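PDB 6VVM: 4-oxalocrotonate tautomerase family enzyme, which belongs to the tautomerase superfamily and, as a chain built from two beta-alpha-beta halves, assembles with two further copies into a trimer. Local coordinates for residues A[29-34]-A[70-75]; A[109-112]-A[117-120]. All blocks are in the same frame, centred on the assembly; numbering follows the deposited sequence.

Contact 1 of 2, residues A[29-34]-A[70-75]; sequences DAIGAP and AGRTEA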
# COMPACT_ATOMS: atom_id res chain seq x y z
N ASP A 29 -19.25 10.24 -7.87
CA ASP A 29 -19.64 11.64 -7.82
C ASP A 29 -18.44 12.58 -7.85
O ASP A 29 -18.52 13.67 -8.41
CB ASP A 29 -20.48 11.93 -6.57
CG ASP A 29 -21.90 11.37 -6.67
OD1 ASP A 29 -22.30 10.87 -7.76
OD2 ASP A 29 -22.61 11.44 -5.65
N ALA A 30 -17.31 12.16 -7.25
CA ALA A 30 -16.22 13.11 -7.05
C ALA A 30 -15.38 13.28 -8.30
O ALA A 30 -14.99 14.41 -8.63
CB ALA A 30 -15.33 12.65 -5.89
N ILE A 31 -15.04 12.18 -8.96
CA ILE A 31 -14.13 12.20 -10.09
C ILE A 31 -14.74 11.62 -11.35
O ILE A 31 -14.10 11.66 -12.41
CB ILE A 31 -12.81 11.47 -9.75
CG1 ILE A 31 -13.00 9.96 -9.78
CG2 ILE A 31 -12.30 11.90 -8.35
CD1 ILE A 31 -11.70 9.17 -9.55
N GLY A 32 -15.95 11.07 -11.28
CA GLY A 32 -16.64 10.64 -12.48
C GLY A 32 -16.19 9.31 -13.04
O GLY A 32 -16.49 9.02 -14.21
N ALA A 33 -15.48 8.50 -12.27
CA ALA A 33 -15.15 7.17 -12.74
C ALA A 33 -16.42 6.32 -12.79
O ALA A 33 -17.28 6.45 -11.90
CB ALA A 33 -14.11 6.51 -11.82
N PRO A 34 -16.58 5.47 -13.79
CA PRO A 34 -17.72 4.55 -13.79
C PRO A 34 -17.69 3.65 -12.56
O PRO A 34 -16.63 3.14 -12.18
CB PRO A 34 -17.52 3.73 -15.07
CG PRO A 34 -16.55 4.49 -15.89
CD PRO A 34 -15.70 5.28 -14.96
N ALA A 70 -3.07 9.18 -13.40
CA ALA A 70 -2.79 10.62 -13.39
C ALA A 70 -3.72 11.37 -14.35
O ALA A 70 -4.24 10.81 -15.33
CB ALA A 70 -1.33 10.88 -13.74
N GLY A 71 -3.95 12.64 -14.04
CA GLY A 71 -4.78 13.48 -14.90
C GLY A 71 -5.89 14.23 -14.20
O GLY A 71 -6.43 15.20 -14.74
N ARG A 72 -6.26 13.80 -13.00
CA ARG A 72 -7.35 14.48 -12.32
C ARG A 72 -6.91 15.87 -11.88
O ARG A 72 -5.74 16.08 -11.55
CB ARG A 72 -7.83 13.65 -11.12
CG ARG A 72 -8.87 12.60 -11.48
CD ARG A 72 -8.36 11.53 -12.46
NE ARG A 72 -9.46 10.61 -12.77
CZ ARG A 72 -9.39 9.29 -12.73
NH1 ARG A 72 -10.48 8.59 -12.99
NH2 ARG A 72 -8.25 8.66 -12.44
N THR A 73 -7.84 16.82 -11.92
CA THR A 73 -7.53 18.18 -11.46
C THR A 73 -7.47 18.24 -9.94
O THR A 73 -7.96 17.35 -9.24
CB THR A 73 -8.59 19.17 -11.95
OG1 THR A 73 -9.85 18.87 -11.32
CG2 THR A 73 -8.75 19.08 -13.46
N GLU A 74 -6.86 19.32 -9.43
CA GLU A 74 -6.87 19.54 -7.98
C GLU A 74 -8.30 19.61 -7.45
O GLU A 74 -8.57 19.13 -6.34
CB GLU A 74 -6.11 20.83 -7.64
CG GLU A 74 -4.62 20.76 -7.98
CD GLU A 74 -3.81 21.87 -7.33
OE1 GLU A 74 -4.24 22.39 -6.29
OE2 GLU A 74 -2.73 22.21 -7.87
N ALA A 75 -9.21 20.20 -8.22
CA ALA A 75 -10.61 20.30 -7.81
C ALA A 75 -11.24 18.93 -7.66
O ALA A 75 -11.96 18.67 -6.68
CB ALA A 75 -11.39 21.13 -8.84
O HOH W 1 -12.78 9.65 -13.96
O HOH W 2 -11.39 12.14 -14.24

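Contact 2 of 2, residues A[109-112]-A[117-120]; sequences TDFG and TARA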
# COMPACT_ATOMS: atom_id res chain seq x y z
N THR A 109 1.85 5.57 -18.40
CA THR A 109 2.90 4.62 -18.73
C THR A 109 3.18 3.61 -17.62
O THR A 109 3.93 2.65 -17.86
CB THR A 109 4.20 5.36 -19.05
OG1 THR A 109 4.55 6.20 -17.94
CG2 THR A 109 4.04 6.21 -20.30
N ASP A 110 2.61 3.81 -16.43
CA ASP A 110 2.93 3.03 -15.24
C ASP A 110 1.74 2.24 -14.73
O ASP A 110 1.80 1.69 -13.62
CB ASP A 110 3.41 3.94 -14.11
CG ASP A 110 4.63 4.75 -14.48
OD1 ASP A 110 5.08 4.69 -15.64
OD2 ASP A 110 5.14 5.46 -13.59
N PHE A 111 0.64 2.23 -15.48
CA PHE A 111 -0.58 1.52 -15.15
C PHE A 111 -0.78 0.43 -16.19
O PHE A 111 -0.65 0.68 -17.40
CB PHE A 111 -1.77 2.49 -15.12
CG PHE A 111 -3.09 1.82 -14.83
CD1 PHE A 111 -3.81 1.19 -15.83
CD2 PHE A 111 -3.61 1.85 -13.56
CE1 PHE A 111 -5.03 0.58 -15.56
CE2 PHE A 111 -4.82 1.24 -13.27
CZ PHE A 111 -5.54 0.60 -14.27
N GLY A 112 -1.10 -0.76 -15.73
CA GLY A 112 -1.32 -1.88 -16.64
C GLY A 112 -2.67 -2.51 -16.39
O GLY A 112 -3.10 -2.64 -15.25
N THR A 117 -0.28 -1.12 -21.19
CA THR A 117 -0.29 0.10 -20.40
C THR A 117 -1.54 0.93 -20.66
O THR A 117 -2.18 0.84 -21.71
CB THR A 117 0.94 0.95 -20.70
OG1 THR A 117 0.88 1.43 -22.04
CG2 THR A 117 2.22 0.16 -20.49
N ALA A 118 -1.89 1.76 -19.67
CA ALA A 118 -3.01 2.68 -19.84
C ALA A 118 -2.82 3.57 -21.06
O ALA A 118 -3.77 3.84 -21.81
CB ALA A 118 -3.19 3.52 -18.59
N ARG A 119 -1.59 4.04 -21.30
CA ARG A 119 -1.36 4.90 -22.45
C ARG A 119 -1.60 4.13 -23.75
O ARG A 119 -2.24 4.66 -24.67
CB ARG A 119 0.04 5.50 -22.42
CG ARG A 119 0.24 6.51 -23.53
CD ARG A 119 1.68 6.82 -23.82
NE ARG A 119 2.14 7.99 -23.10
CZ ARG A 119 3.36 8.51 -23.23
NH1 ARG A 119 4.24 7.96 -24.06
NH2 ARG A 119 3.71 9.58 -22.53
N ALA A 120 -1.12 2.88 -23.82
CA ALA A 120 -1.44 2.01 -24.95
C ALA A 120 -2.94 1.88 -25.16
O ALA A 120 -3.39 1.70 -26.30
CB ALA A 120 -0.81 0.64 -24.73

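Contact 1 of 2, residues A[29-34]-A[70-75]
Arg72 reaches across to Ile31 and Ala33 at the place where helix 13-31 ends, and it supplies nearly all of its own segment's share of the contact. Before it, Ala70 and Gly71 lead the chain out of strand 63-69, with the backbone of Ala70 hydrogen-bonded to Ile106 of strand 100-106. At Arg72 the CB already points to the other segment. The chain then bends at chi2 (63°) and is extended at chi3, which brings the guanidinium group over the end of Ile31. CD1 of Ile31 lies over one face, 3.6 Å from the plane and displaced from its centre toward NH1, and Arg72 NH1 is the atom nearest to it at 3.7 Å. Ala33 CB approaches the same nitrogen obliquely at 4.3 Å, a looser touch.

The polar link is made through water. One molecule meets the guanidinium edge within its plane, accepting from Arg72 NH1 at 2.7 Å and donating to Ile31 O at 2.9 Å. A second accepts from Arg72 NE at 2.9 Å, while its bond to Ile31 O is weak. The carbonyl at the helix end is thus bridged to two nitrogens of one side chain, and Arg72 NH2 is bound to Ile69 O, so all three nitrogens have partners. Together these bonds should restrict rotation of the group. Thr73 follows as N-cap, its OG1 bonded to Gln76 N, and Glu74 and Ala75 begin helix 74-92, whose Leu80 also packs on Ile31.

Ile31 and Ala33 both touch Pro1, the N-terminal residue. The contact therefore joins the C-terminal end of one helix to the strand-to-helix turn of the other half, within the paired beta-alpha-beta units of the tautomerase fold.

Contact 2 of 2, residues A[109-112]-A[117-120]
Phe111 O and Ala118 N form the direct hydrogen bond between the two segments, 2.8 Å long with an N-H...O angle of 146°. The same oxygen also receives a CA-H...O contact from Thr117 CA at 3.1 Å, so two neighbouring residues converge on one acceptor. Beside it the side chains meet: Phe111 CG is anti to the backbone N (chi1 178°), and the ring thereby comes past the Ala118 methyl, with Phe111 CD1 3.7 Å from Ala118 CB in an oblique approach.

At the other end of the contact, Thr109 and Arg119 run alongside each other in a common direction, and Thr109 CG2 rests on one face of the guanidinium, centred, at a height of 3.7 Å, an apolar methyl against the flat face of a charged group. The bend of the arginine at chi3 (-95°) turns that face to the methyl. On the other branch of the threonine, OG1 donates to Asp110 OD1, meeting it from above the carboxylate plane; this acceptor also forms a salt bridge with Lys16 of the third subunit.

Behind this first shell stand a strand pair, a helix cap and packing on neighbouring elements. Gly112 and Thr117 are an antiparallel non-hydrogen-bonded pair, their CA atoms 4.4 Å apart, and Thr117 OG1 accepts from Ala120 N at 3.0 Å, capping the short, weakly bonded helical turn that follows. Phe111 and Ala118 both pack on Ile69 of strand 63-69, while Phe111 also touches Leu41 of the third subunit.

Residues 111-113 and 116-117 thus make a small beta-hairpin that passes into an N-capped helical turn. Phe111 and Gly112 pair antiparallel with a strand of the third subunit, extending the sheet across the interface, consistent with the intersubunit sheet extension known in the tautomerase superfamily.

Contact 1 is a small, mostly buried meeting, joining the end of helix 13-31 to the turn that leads into helix 74-92; contact 2 is larger, 269 against 124 Å², lies farther from the chain centre, and is partly buried. Their elements differ, although Ile69 serves both: its carbonyl accepts from the arginine of contact 1, and Phe111 and Ala118 of contact 2 pack on it. Waters bridge the segments in contact 1, whereas contact 2 has a direct backbone bond and strand pairing. In each, an arginine face carries an aliphatic methyl. The third subunit engages contact 2 extensively, whereas near contact 1 the second subunit reaches only Glu74, which takes no part. Their centres are about 18 Å apart.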